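Side-chain contacts in hemin ABC transporter, periplasmic hemin-binding protein HutB (Vibrio cholerae, PDB 5KHL), which probably binds hemin in the periplasm and hands it to an ABC transporter of the inner membrane for uptake: residues Ile30-Ala35 against Gln128-Asn133; Val100-Ser105 against Leu110-Asp115; Ala25-Ile30 against Ser46-Ser51; Asn139-Lys144 against Gln260-Ile265. All coordinates share one frame; numbering follows the deposited sequence.

Contact 1 (Ile30-Ala35 against Gln128-Asn133)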
loop_
_atom_site.group_PDB
_atom_site.type_symbol
_atom_site.label_atom_id
_atom_site.label_comp_id
_atom_site.label_asym_id
_atom_site.label_seq_id
_atom_site.Cartn_x
_atom_site.Cartn_y
_atom_site.Cartn_z
ATOM N N ILE A 30 -8.228 3.142 -10.927
ATOM C CA ILE A 30 -8.725 4.009 -12.005
ATOM C C ILE A 30 -7.990 3.736 -13.327
ATOM O O ILE A 30 -8.603 3.623 -14.394
ATOM C CB ILE A 30 -8.605 5.523 -11.628
ATOM C CG1 ILE A 30 -9.470 5.831 -10.404
ATOM C CG2 ILE A 30 -9.021 6.421 -12.802
ATOM C CD1 ILE A 30 -9.607 7.296 -10.079
ATOM N N LEU A 31 -6.675 3.600 -13.241
ATOM C CA LEU A 31 -5.870 3.206 -14.389
ATOM C C LEU A 31 -6.186 1.764 -14.819
ATOM O O LEU A 31 -6.374 1.497 -16.004
ATOM C CB LEU A 31 -4.373 3.362 -14.067
ATOM C CG LEU A 31 -3.647 4.687 -14.351
ATOM C CD1 LEU A 31 -4.431 5.894 -13.879
ATOM C CD2 LEU A 31 -2.255 4.690 -13.712
ATOM N N ALA A 32 -6.267 0.840 -13.861
ATOM C CA ALA A 32 -6.465 -0.582 -14.189
ATOM C C ALA A 32 -7.774 -0.797 -14.903
ATOM O O ALA A 32 -7.896 -1.685 -15.732
ATOM C CB ALA A 32 -6.407 -1.448 -12.940
ATOM N N LEU A 33 -8.758 0.032 -14.575
ATOM C CA LEU A 33 -10.094 -0.088 -15.166
ATOM C C LEU A 33 -10.180 0.702 -16.476
ATOM O O LEU A 33 -11.253 0.854 -17.063
ATOM C CB LEU A 33 -11.149 0.384 -14.162
ATOM C CG LEU A 33 -11.286 -0.480 -12.902
ATOM C CD1 LEU A 33 -11.893 0.274 -11.721
ATOM C CD2 LEU A 33 -12.103 -1.714 -13.211
ATOM N N GLY A 34 -9.033 1.210 -16.920
ATOM C CA GLY A 34 -8.935 1.923 -18.178
ATOM C C GLY A 34 -9.491 3.332 -18.179
ATOM O O GLY A 34 -9.740 3.890 -19.247
ATOM N N ALA A 35 -9.656 3.932 -17.003
ATOM C CA ALA A 35 -10.340 5.226 -16.929
ATOM C C ALA A 35 -9.411 6.393 -16.624
ATOM O O ALA A 35 -9.829 7.362 -15.998
ATOM C CB ALA A 35 -11.460 5.179 -15.887
ATOM N N GLN A 128 -15.334 -7.286 -13.032
ATOM C CA GLN A 128 -15.253 -8.728 -12.869
ATOM C C GLN A 128 -13.927 -9.237 -13.378
ATOM O O GLN A 128 -13.220 -9.928 -12.655
ATOM C CB GLN A 128 -16.421 -9.430 -13.572
ATOM C CG GLN A 128 -17.573 -9.796 -12.625
ATOM C CD GLN A 128 -17.956 -8.652 -11.670
ATOM O OE1 GLN A 128 -18.110 -8.857 -10.459
ATOM N NE2 GLN A 128 -18.118 -7.448 -12.214
ATOM N N LYS A 129 -13.558 -8.865 -14.596
ATOM C CA LYS A 129 -12.299 -9.352 -15.138
ATOM C C LYS A 129 -11.093 -8.930 -14.295
ATOM O O LYS A 129 -10.141 -9.690 -14.170
ATOM C CB LYS A 129 -12.131 -8.899 -16.588
ATOM C CG LYS A 129 -12.482 -10.004 -17.588
ATOM C CD LYS A 129 -11.695 -11.286 -17.269
ATOM C CE LYS A 129 -11.988 -12.405 -18.263
ATOM N NZ LYS A 129 -10.921 -13.455 -18.183
ATOM N N LEU A 130 -11.150 -7.743 -13.694
ATOM C CA LEU A 130 -10.052 -7.273 -12.842
ATOM C C LEU A 130 -10.097 -7.927 -11.455
ATOM O O LEU A 130 -9.066 -8.303 -10.899
ATOM C CB LEU A 130 -10.069 -5.744 -12.718
ATOM C CG LEU A 130 -8.986 -5.182 -11.778
ATOM C CD1 LEU A 130 -7.599 -5.407 -12.336
ATOM C CD2 LEU A 130 -9.195 -3.718 -11.481
ATOM N N LYS A 131 -11.290 -8.065 -10.891
ATOM C CA LYS A 131 -11.409 -8.753 -9.614
ATOM C C LYS A 131 -10.996 -10.199 -9.806
ATOM O O LYS A 131 -10.386 -10.804 -8.928
ATOM C CB LYS A 131 -12.826 -8.658 -9.059
ATOM C CG LYS A 131 -13.306 -7.232 -8.832
ATOM C CD LYS A 131 -14.365 -7.161 -7.742
ATOM C CE LYS A 131 -15.661 -7.769 -8.186
ATOM N NZ LYS A 131 -16.647 -7.647 -7.104
ATOM N N GLU A 132 -11.298 -10.729 -10.984
ATOM C CA GLU A 132 -10.906 -12.085 -11.325
ATOM C C GLU A 132 -9.402 -12.241 -11.385
ATOM O O GLU A 132 -8.871 -13.212 -10.856
ATOM C CB GLU A 132 -11.511 -12.515 -12.660
ATOM C CG GLU A 132 -12.947 -12.966 -12.555
ATOM C CD GLU A 132 -13.555 -13.204 -13.917
ATOM O OE1 GLU A 132 -12.773 -13.481 -14.855
ATOM O OE2 GLU A 132 -14.799 -13.103 -14.055
ATOM N N ASN A 133 -8.709 -11.313 -12.035
ATOM C CA ASN A 133 -7.260 -11.403 -12.048
ATOM C C ASN A 133 -6.734 -11.299 -10.632
ATOM O O ASN A 133 -5.827 -12.041 -10.239
ATOM C CB ASN A 133 -6.619 -10.325 -12.914
ATOM C CG ASN A 133 -5.096 -10.474 -12.991
ATOM O OD1 ASN A 133 -4.349 -9.500 -12.846
ATOM N ND2 ASN A 133 -4.633 -11.706 -13.216
#
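Leu130 meets Ala32 and Leu33 with no flat group between them: no aromatic ring, side-chain amide or guanidinium takes part, and the contact is one of aliphatic branches. Most of it falls to one methyl of Leu130. Its CD2 lies 3.9 Å from Ala32 CB and an equal 3.9 Å from Leu33 CD2, while the other branch, Leu130 CD1, approaches Ala32 CB only to 4.2 Å. In Leu130, CG stands anti to the backbone N (chi1 177°), and the fork of the side chain projects from its helix across to the turn. Leu33 starts off beside the contact rather than pointing into it, but its end swings nearer, and the two leucines cross at about a right angle. Alanine suits position 32, where a single methyl keeps the last helical turn near Leu130. Both leucines also rest on helix 107-120, Leu33 on Ile117 and Leu130 on Ile114, which makes the contact the outer part of a larger apolar layer. Leu33 is already leaving helical geometry, and Gly34 follows with a phi of 75°, readily adopted without a side chain. Ala35 N reaches Ile30 O at 2.8 Å and Gly34 N reaches Leu31 O, the two bonds of a Schellman motif, here ending helix 24-32 where it packs against the long helix that spans both lobes of this binding-protein fold.

Contact 2 (Val100-Ser105 against Leu110-Asp115)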
loop_
_atom_site.group_PDB
_atom_site.type_symbol
_atom_site.label_atom_id
_atom_site.label_comp_id
_atom_site.label_asym_id
_atom_site.label_seq_id
_atom_site.Cartn_x
_atom_site.Cartn_y
_atom_site.Cartn_z
ATOM N N VAL A 100 -15.599 8.819 -0.290
ATOM C CA VAL A 100 -14.753 8.072 0.610
ATOM C C VAL A 100 -14.861 6.598 0.238
ATOM O O VAL A 100 -15.954 6.071 -0.014
ATOM C CB VAL A 100 -15.137 8.306 2.074
ATOM C CG1 VAL A 100 -14.354 7.348 3.007
ATOM C CG2 VAL A 100 -14.909 9.780 2.432
ATOM N N ILE A 101 -13.710 5.944 0.216
ATOM C CA ILE A 101 -13.545 4.683 -0.466
ATOM C C ILE A 101 -12.769 3.755 0.469
ATOM O O ILE A 101 -12.183 4.234 1.434
ATOM C CB ILE A 101 -12.836 4.954 -1.830
ATOM C CG1 ILE A 101 -13.629 4.347 -2.969
ATOM C CG2 ILE A 101 -11.330 4.611 -1.825
ATOM C CD1 ILE A 101 -14.907 5.064 -3.198
ATOM N N ASN A 102 -12.756 2.444 0.206
ATOM C CA ASN A 102 -12.145 1.478 1.137
ATOM C C ASN A 102 -10.648 1.682 1.389
ATOM O O ASN A 102 -9.904 1.927 0.465
ATOM C CB ASN A 102 -12.358 0.045 0.630
ATOM C CG ASN A 102 -11.868 -1.019 1.629
ATOM O OD1 ASN A 102 -10.667 -1.316 1.704
ATOM N ND2 ASN A 102 -12.807 -1.599 2.394
ATOM N N SER A 103 -10.200 1.531 2.632
ATOM C CA SER A 103 -8.763 1.484 2.889
ATOM C C SER A 103 -8.312 0.424 3.927
ATOM O O SER A 103 -7.326 0.666 4.630
ATOM C CB SER A 103 -8.255 2.873 3.316
ATOM O OG SER A 103 -9.045 3.456 4.332
ATOM N N ASP A 104 -9.006 -0.726 4.011
ATOM C CA ASP A 104 -8.525 -1.913 4.764
ATOM C C ASP A 104 -7.214 -2.449 4.258
ATOM O O ASP A 104 -6.857 -2.252 3.108
ATOM C CB ASP A 104 -9.468 -3.132 4.677
ATOM C CG ASP A 104 -10.881 -2.797 4.918
ATOM O OD1 ASP A 104 -11.155 -1.898 5.739
ATOM O OD2 ASP A 104 -11.726 -3.455 4.290
ATOM N N SER A 105 -6.578 -3.245 5.106
ATOM C CA SER A 105 -5.432 -4.029 4.711
ATOM C C SER A 105 -5.838 -5.426 4.203
ATOM O O SER A 105 -4.990 -6.290 4.009
ATOM C CB SER A 105 -4.483 -4.147 5.890
ATOM O OG SER A 105 -5.185 -4.584 7.026
ATOM N N LEU A 110 -9.643 -4.746 -1.108
ATOM C CA LEU A 110 -9.291 -4.527 -2.507
ATOM C C LEU A 110 -10.454 -4.815 -3.458
ATOM O O LEU A 110 -10.726 -4.028 -4.357
ATOM C CB LEU A 110 -8.073 -5.382 -2.879
ATOM C CG LEU A 110 -7.644 -5.410 -4.346
ATOM C CD1 LEU A 110 -7.531 -3.984 -4.915
ATOM C CD2 LEU A 110 -6.312 -6.144 -4.503
ATOM N N LEU A 111 -11.134 -5.938 -3.260
ATOM C CA LEU A 111 -12.248 -6.296 -4.125
ATOM C C LEU A 111 -13.371 -5.271 -3.996
ATOM O O LEU A 111 -13.996 -4.905 -4.983
ATOM C CB LEU A 111 -12.776 -7.704 -3.802
ATOM C CG LEU A 111 -11.836 -8.898 -3.969
ATOM C CD1 LEU A 111 -12.486 -10.147 -3.404
ATOM C CD2 LEU A 111 -11.450 -9.123 -5.412
ATOM N N THR A 112 -13.620 -4.810 -2.776
ATOM C CA THR A 112 -14.607 -3.756 -2.516
ATOM C C THR A 112 -14.204 -2.412 -3.161
ATOM O O THR A 112 -15.039 -1.696 -3.744
ATOM C CB THR A 112 -14.794 -3.553 -0.980
ATOM O OG1 THR A 112 -15.225 -4.781 -0.378
ATOM C CG2 THR A 112 -15.809 -2.472 -0.682
ATOM N N ARG A 113 -12.922 -2.080 -3.048
ATOM C CA ARG A 113 -12.379 -0.866 -3.643
ATOM C C ARG A 113 -12.574 -0.867 -5.157
ATOM O O ARG A 113 -12.949 0.150 -5.747
ATOM C CB ARG A 113 -10.893 -0.720 -3.282
ATOM C CG ARG A 113 -10.371 0.728 -3.287
ATOM C CD ARG A 113 -9.243 0.937 -2.251
ATOM N NE ARG A 113 -8.163 0.002 -2.472
ATOM C CZ ARG A 113 -7.802 -0.959 -1.636
ATOM N NH1 ARG A 113 -8.407 -1.115 -0.467
ATOM N NH2 ARG A 113 -6.815 -1.757 -1.981
ATOM N N ILE A 114 -12.344 -2.018 -5.779
ATOM C CA ILE A 114 -12.522 -2.155 -7.227
ATOM C C ILE A 114 -13.972 -1.890 -7.591
ATOM O O ILE A 114 -14.257 -1.200 -8.577
ATOM C CB ILE A 114 -12.087 -3.558 -7.741
ATOM C CG1 ILE A 114 -10.582 -3.760 -7.559
ATOM C CG2 ILE A 114 -12.435 -3.748 -9.226
ATOM C CD1 ILE A 114 -10.104 -5.135 -7.947
ATOM N N ASP A 115 -14.891 -2.413 -6.782
ATOM C CA ASP A 115 -16.320 -2.181 -7.014
ATOM C C ASP A 115 -16.665 -0.706 -6.868
ATOM O O ASP A 115 -17.395 -0.155 -7.690
ATOM C CB ASP A 115 -17.193 -2.998 -6.046
ATOM C CG ASP A 115 -17.341 -4.437 -6.448
ATOM O OD1 ASP A 115 -17.653 -5.232 -5.547
ATOM O OD2 ASP A 115 -17.159 -4.777 -7.637
HETATM O O HOH W 1 -7.555 -3.445 1.093
#
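Asn102 and Arg113 carry this contact, and Asn102 does so from within an Asx turn, in the loop that leads from strand 97-100 into helix 107-120. The Arg113 chain, bent at chi2 and chi3, passes its methylene CD 3.0 Å from Asn102 O, short enough to read with caution at this resolution, and then sets NH1 3.1 Å from Asn102 OD1. That oxygen lies at the edge of the guanidinium, near its plane, although the amide and guanidinium planes are turned 35° apart. Ile101 adds apolar contact, its CG2 lying 4.2 Å from Arg113 CD. A water also sits in the guanidinium plane and accepts from Arg113 NH1 at 2.9 Å; its link on to Asp104 O is implausibly short and therefore doubtful. Leu110 CA of the helix backbone lies over one face of the guanidinium, 3.6 Å above the plane and offset toward the rim. Farther out, Ala25 and Leu29 of helix 24-32 pack on the arginine, which suits a residue whose long aliphatic stem is buried while its polar end stays near the loop. Gln116 OE1, one turn along the helix, holds Asn102 N. An asparagine serves well here because its amide both accepts and donates: OD1 takes the Asp104 N-H at 2.9 Å from above the carbonyl plane, and ND2 gives a nearly straight bond (168°) to Asp104 OD2, which it meets from above the carboxylate plane.

Contact 3 (Ala25-Ile30 against Ser46-Ser51)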
loop_
_atom_site.group_PDB
_atom_site.type_symbol
_atom_site.label_atom_id
_atom_site.label_comp_id
_atom_site.label_asym_id
_atom_site.label_seq_id
_atom_site.Cartn_x
_atom_site.Cartn_y
_atom_site.Cartn_z
ATOM N N ALA A 25 -3.904 4.209 -4.018
ATOM C CA ALA A 25 -4.774 3.052 -4.177
ATOM C C ALA A 25 -5.969 3.382 -5.069
ATOM O O ALA A 25 -6.489 2.509 -5.754
ATOM C CB ALA A 25 -5.264 2.553 -2.810
ATOM N N VAL A 26 -6.413 4.640 -5.057
ATOM C CA VAL A 26 -7.471 5.042 -5.988
ATOM C C VAL A 26 -6.942 5.076 -7.426
ATOM O O VAL A 26 -7.538 4.494 -8.343
ATOM C CB VAL A 26 -8.064 6.422 -5.634
ATOM C CG1 VAL A 26 -9.231 6.733 -6.549
ATOM C CG2 VAL A 26 -8.506 6.458 -4.179
ATOM N N THR A 27 -5.813 5.755 -7.605
ATOM C CA THR A 27 -5.231 5.952 -8.923
ATOM C C THR A 27 -4.953 4.646 -9.670
ATOM O O THR A 27 -5.245 4.550 -10.856
ATOM C CB THR A 27 -3.922 6.752 -8.818
ATOM O OG1 THR A 27 -4.206 8.021 -8.235
ATOM C CG2 THR A 27 -3.283 6.956 -10.185
ATOM N N GLU A 28 -4.398 3.647 -8.981
ATOM C CA GLU A 28 -4.022 2.402 -9.659
ATOM C C GLU A 28 -5.276 1.722 -10.215
ATOM O O GLU A 28 -5.283 1.278 -11.358
ATOM C CB GLU A 28 -3.213 1.449 -8.740
ATOM C CG GLU A 28 -3.893 1.029 -7.448
ATOM C CD GLU A 28 -3.335 -0.265 -6.826
ATOM O OE1 GLU A 28 -2.124 -0.562 -6.943
ATOM O OE2 GLU A 28 -4.134 -0.989 -6.197
ATOM N N LEU A 29 -6.339 1.671 -9.421
ATOM C CA LEU A 29 -7.558 1.033 -9.871
ATOM C C LEU A 29 -8.172 1.815 -11.045
ATOM O O LEU A 29 -8.541 1.215 -12.061
ATOM C CB LEU A 29 -8.545 0.876 -8.703
ATOM C CG LEU A 29 -8.033 -0.062 -7.593
ATOM C CD1 LEU A 29 -9.058 -0.253 -6.494
ATOM C CD2 LEU A 29 -7.612 -1.407 -8.154
ATOM N N ILE A 30 -8.228 3.142 -10.927
ATOM C CA ILE A 30 -8.725 4.009 -12.005
ATOM C C ILE A 30 -7.990 3.736 -13.327
ATOM O O ILE A 30 -8.603 3.623 -14.394
ATOM C CB ILE A 30 -8.605 5.523 -11.628
ATOM C CG1 ILE A 30 -9.470 5.831 -10.404
ATOM C CG2 ILE A 30 -9.021 6.421 -12.802
ATOM C CD1 ILE A 30 -9.607 7.296 -10.079
ATOM N N SER A 46 0.362 9.296 -5.706
ATOM C CA SER A 46 -0.145 8.599 -6.886
ATOM C C SER A 46 0.879 8.584 -7.991
ATOM O O SER A 46 1.653 9.512 -8.130
ATOM C CB SER A 46 -1.434 9.238 -7.406
ATOM O OG SER A 46 -2.545 8.870 -6.618
ATOM N N GLU A 47 0.879 7.510 -8.772
ATOM C CA GLU A 47 1.754 7.408 -9.931
ATOM C C GLU A 47 0.952 7.299 -11.213
ATOM O O GLU A 47 0.023 6.493 -11.331
ATOM C CB GLU A 47 2.701 6.232 -9.786
ATOM C CG GLU A 47 3.884 6.596 -8.923
ATOM C CD GLU A 47 4.344 5.442 -8.071
ATOM O OE1 GLU A 47 5.567 5.374 -7.845
ATOM O OE2 GLU A 47 3.498 4.615 -7.633
ATOM N N VAL A 48 1.317 8.154 -12.159
ATOM C CA VAL A 48 0.605 8.308 -13.404
ATOM C C VAL A 48 1.674 8.553 -14.440
ATOM O O VAL A 48 2.785 8.956 -14.097
ATOM C CB VAL A 48 -0.424 9.481 -13.354
ATOM C CG1 VAL A 48 -1.551 9.181 -12.337
ATOM C CG2 VAL A 48 0.271 10.804 -13.051
ATOM N N PRO A 49 1.373 8.272 -15.710
ATOM C CA PRO A 49 2.429 8.486 -16.711
ATOM C C PRO A 49 2.722 9.966 -16.927
ATOM O O PRO A 49 1.807 10.791 -16.949
ATOM C CB PRO A 49 1.856 7.846 -17.976
ATOM C CG PRO A 49 0.379 7.810 -17.763
ATOM C CD PRO A 49 0.146 7.699 -16.285
ATOM N N SER A 50 4.006 10.284 -17.065
ATOM C CA SER A 50 4.475 11.648 -17.304
ATOM C C SER A 50 3.655 12.322 -18.386
ATOM O O SER A 50 3.297 13.483 -18.270
ATOM C CB SER A 50 5.946 11.639 -17.707
ATOM O OG SER A 50 6.731 10.943 -16.761
ATOM N N SER A 51 3.331 11.555 -19.418
ATOM C CA SER A 51 2.602 12.043 -20.583
ATOM C C SER A 51 1.281 12.764 -20.274
ATOM O O SER A 51 0.843 13.628 -21.035
ATOM C CB SER A 51 2.332 10.867 -21.534
ATOM O OG SER A 51 2.577 9.622 -20.902
#
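Thr27 and Ser46 meet hydroxyl to hydroxyl, and this pair supplies the polar part of the contact. Thr27 OG1 and Ser46 OG lie 2.5 Å apart, a hydrogen bond whose very short length is best treated with caution. Each oxygen has a further partner: Ser21 OG bonds to Thr27 OG1 and Asp43 OD1 to Ser46 OG, so three hydroxyls and a carboxylate form a small network, of which Thr27 and Ser46 are buried. Hydroxyl residues suit such a place because one atom can both give and accept, and a carboxylate at one end may polarise the chain of bonds.

The apolar part depends on the other branch of Thr27. With OG1 beside the backbone N (chi1 -60°), its methyl CG2 stands anti to that nitrogen and leans over the loop. There it meets Val48 CG1 at 3.5 Å, a tight methyl contact between side chains that cross at about a right angle, and it also lies 3.5 Å from the backbone oxygen Glu47 O. Threonine thus does two jobs at once: its hydroxyl joins the network and its methyl packs on the valine, which in turn rests on Leu54 and Val42.

Strands 19-21 and 39-42, adjacent and parallel, are joined through helix 24-32 in a beta-alpha-beta crossover, and the contact ties the loop after the second strand back onto that helix. Nearby, Ile30 packs on Ile19 and Leu39 of these two strands, Leu29 turns to helix 107-120, and the carboxylate of Glu28 accepts from Leu256 N and Lys257 N at the start of helix 256-269.

Contact 4 (Asn139-Lys144 against Gln260-Ile265); sequences NALQAK and QEAQRI
Leu141 and Gln263 mark the closest approach of the two backbones, their CA atoms 6.5 Å apart. Segment 139-144 carries the C-terminal end of helix 125-143, where Lys144 N bonds back to Leu141 O at 3.2 Å; segment 260-265 is helical throughout. Leu141 fills the gap. Its CD2 lies against the helix backbone itself, 3.7 Å from Gln263 N and close to Ala262 C, while CD1 meets Ala262 CB at 3.9 Å. The chi1 of -85° sets CG beside the backbone N and sends the fork across to the other helix. Alanine suits position 262 because its lone methyl lets leucine reach the main chain. The side chain of Gln263 takes part through its aliphatic stem: CG touches Leu141 CG at 4.1 Å, the two side chains crossing at about a right angle, and the extended chain carries the amide onward. Turned away from the contact, Arg264 grips Glu261 side-on with two nitrogens, NH2 to OE1 at 2.8 Å and NE to OE2 at 3.1 Å, a salt bridge spanning about one helical turn. Ala244 O and Asp246 N hold the pair in turn. Leu141 O also accepts from Gln266 NE2, so the long inter-lobe helix is tied to the C-terminal helix of the second lobe, which lies against the second sheet, Ile265 packing on Met207 and Leu209 of strand 207-210.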
loop_
_atom_site.group_PDB
_atom_site.type_symbol
_atom_site.label_atom_id
_atom_site.label_comp_id
_atom_site.label_asym_id
_atom_site.label_seq_id
_atom_site.Cartn_x
_atom_site.Cartn_y
_atom_site.Cartn_z
ATOM N N ASN A 139 -4.721 -16.609 -5.494
ATOM C CA ASN A 139 -4.724 -18.074 -5.490
ATOM C C ASN A 139 -3.369 -18.629 -5.927
ATOM O O ASN A 139 -2.837 -19.558 -5.303
ATOM C CB ASN A 139 -5.846 -18.610 -6.388
ATOM C CG ASN A 139 -7.236 -18.375 -5.801
ATOM O OD1 ASN A 139 -7.461 -18.569 -4.608
ATOM N ND2 ASN A 139 -8.171 -17.945 -6.644
ATOM N N ALA A 140 -2.809 -18.043 -6.986
ATOM C CA ALA A 140 -1.445 -18.373 -7.423
ATOM C C ALA A 140 -0.429 -18.183 -6.288
ATOM O O ALA A 140 0.414 -19.054 -6.064
ATOM C CB ALA A 140 -1.052 -17.541 -8.633
ATOM N N LEU A 141 -0.524 -17.067 -5.564
ATOM C CA LEU A 141 0.331 -16.848 -4.395
ATOM C C LEU A 141 0.094 -17.901 -3.295
ATOM O O LEU A 141 1.041 -18.491 -2.760
ATOM C CB LEU A 141 0.114 -15.444 -3.826
ATOM C CG LEU A 141 0.941 -14.337 -4.497
ATOM C CD1 LEU A 141 0.291 -12.973 -4.322
ATOM C CD2 LEU A 141 2.378 -14.299 -3.979
ATOM N N GLN A 142 -1.175 -18.124 -2.967
ATOM C CA GLN A 142 -1.558 -19.056 -1.911
ATOM C C GLN A 142 -1.207 -20.494 -2.309
ATOM O O GLN A 142 -0.795 -21.286 -1.465
ATOM C CB GLN A 142 -3.056 -18.892 -1.578
ATOM C CG GLN A 142 -3.330 -17.634 -0.726
ATOM C CD GLN A 142 -4.808 -17.255 -0.574
ATOM O OE1 GLN A 142 -5.654 -17.599 -1.402
ATOM N NE2 GLN A 142 -5.114 -16.532 0.489
ATOM N N ALA A 143 -1.307 -20.806 -3.601
ATOM C CA ALA A 143 -0.921 -22.128 -4.095
ATOM C C ALA A 143 0.522 -22.476 -3.760
ATOM O O ALA A 143 0.841 -23.639 -3.553
ATOM C CB ALA A 143 -1.138 -22.230 -5.605
ATOM N N LYS A 144 1.403 -21.480 -3.715
ATOM C CA LYS A 144 2.823 -21.750 -3.455
ATOM C C LYS A 144 3.155 -21.786 -1.960
ATOM O O LYS A 144 4.315 -21.892 -1.586
ATOM C CB LYS A 144 3.712 -20.707 -4.143
ATOM C CG LYS A 144 3.631 -20.661 -5.663
ATOM C CD LYS A 144 4.633 -19.625 -6.194
ATOM C CE LYS A 144 4.477 -19.346 -7.681
ATOM N NZ LYS A 144 5.498 -20.092 -8.472
ATOM N N GLN A 260 1.687 -7.626 -6.794
ATOM C CA GLN A 260 2.872 -7.715 -7.647
ATOM C C GLN A 260 4.183 -7.802 -6.843
ATOM O O GLN A 260 5.040 -8.625 -7.144
ATOM C CB GLN A 260 2.922 -6.515 -8.618
ATOM C CG GLN A 260 3.413 -6.847 -10.048
ATOM C CD GLN A 260 2.366 -7.554 -10.939
ATOM O OE1 GLN A 260 1.166 -7.267 -10.874
ATOM N NE2 GLN A 260 2.834 -8.481 -11.777
ATOM N N GLU A 261 4.333 -6.958 -5.833
ATOM C CA GLU A 261 5.449 -7.078 -4.889
ATOM C C GLU A 261 5.458 -8.407 -4.170
ATOM O O GLU A 261 6.508 -9.011 -4.001
ATOM C CB GLU A 261 5.405 -5.974 -3.830
ATOM C CG GLU A 261 5.822 -4.628 -4.342
ATOM C CD GLU A 261 7.222 -4.647 -4.886
ATOM O OE1 GLU A 261 8.140 -4.248 -4.144
ATOM O OE2 GLU A 261 7.404 -5.063 -6.050
ATOM N N ALA A 262 4.279 -8.842 -3.730
ATOM C CA ALA A 262 4.143 -10.100 -2.998
ATOM C C ALA A 262 4.676 -11.261 -3.822
ATOM O O ALA A 262 5.457 -12.059 -3.311
ATOM C CB ALA A 262 2.675 -10.344 -2.592
ATOM N N GLN A 263 4.260 -11.342 -5.088
ATOM C CA GLN A 263 4.786 -12.349 -6.020
ATOM C C GLN A 263 6.289 -12.242 -6.111
ATOM O O GLN A 263 7.006 -13.235 -5.951
ATOM C CB GLN A 263 4.211 -12.199 -7.434
ATOM C CG GLN A 263 2.715 -12.371 -7.580
ATOM C CD GLN A 263 2.252 -12.121 -9.012
ATOM O OE1 GLN A 263 2.849 -12.625 -9.962
ATOM N NE2 GLN A 263 1.196 -11.327 -9.169
ATOM N N ARG A 264 6.754 -11.024 -6.375
ATOM C CA ARG A 264 8.173 -10.772 -6.566
ATOM C C ARG A 264 8.967 -11.177 -5.334
ATOM O O ARG A 264 10.056 -11.720 -5.456
ATOM C CB ARG A 264 8.443 -9.303 -6.898
ATOM C CG ARG A 264 9.921 -9.043 -7.203
ATOM C CD ARG A 264 10.232 -7.567 -7.359
ATOM N NE ARG A 264 9.912 -6.824 -6.145
ATOM C CZ ARG A 264 10.736 -6.677 -5.117
ATOM N NH1 ARG A 264 11.947 -7.209 -5.146
ATOM N NH2 ARG A 264 10.346 -5.995 -4.061
ATOM N N ILE A 265 8.417 -10.942 -4.148
ATOM C CA ILE A 265 9.120 -11.300 -2.917
ATOM C C ILE A 265 9.003 -12.801 -2.594
ATOM O O ILE A 265 9.947 -13.403 -2.099
ATOM C CB ILE A 265 8.621 -10.467 -1.727
ATOM C CG1 ILE A 265 8.834 -8.981 -2.009
ATOM C CG2 ILE A 265 9.388 -10.834 -0.440
ATOM C CD1 ILE A 265 8.043 -8.081 -1.126
#

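In the fold
From the N terminus, helix 24-32 serves two contacts. Contact 3 closes the first and shorter loop, around strand 39-42, while contact 1, which shares Ile30 with it, stays open until helix 125-143; the two therefore cross. Contact 2 closes a very short loop between strand 97-100 and its following helix, nested within the span of contact 1. The three touch one another, notably through Lys131 NZ and Asp115 OD2, a salt bridge between contacts 1 and 2, and through Leu29 on Arg113 between 3 and 2. Contact 4 opens afterwards on the same long helix as contact 1, spans the second sheet, and joins that helix to the C-terminal one.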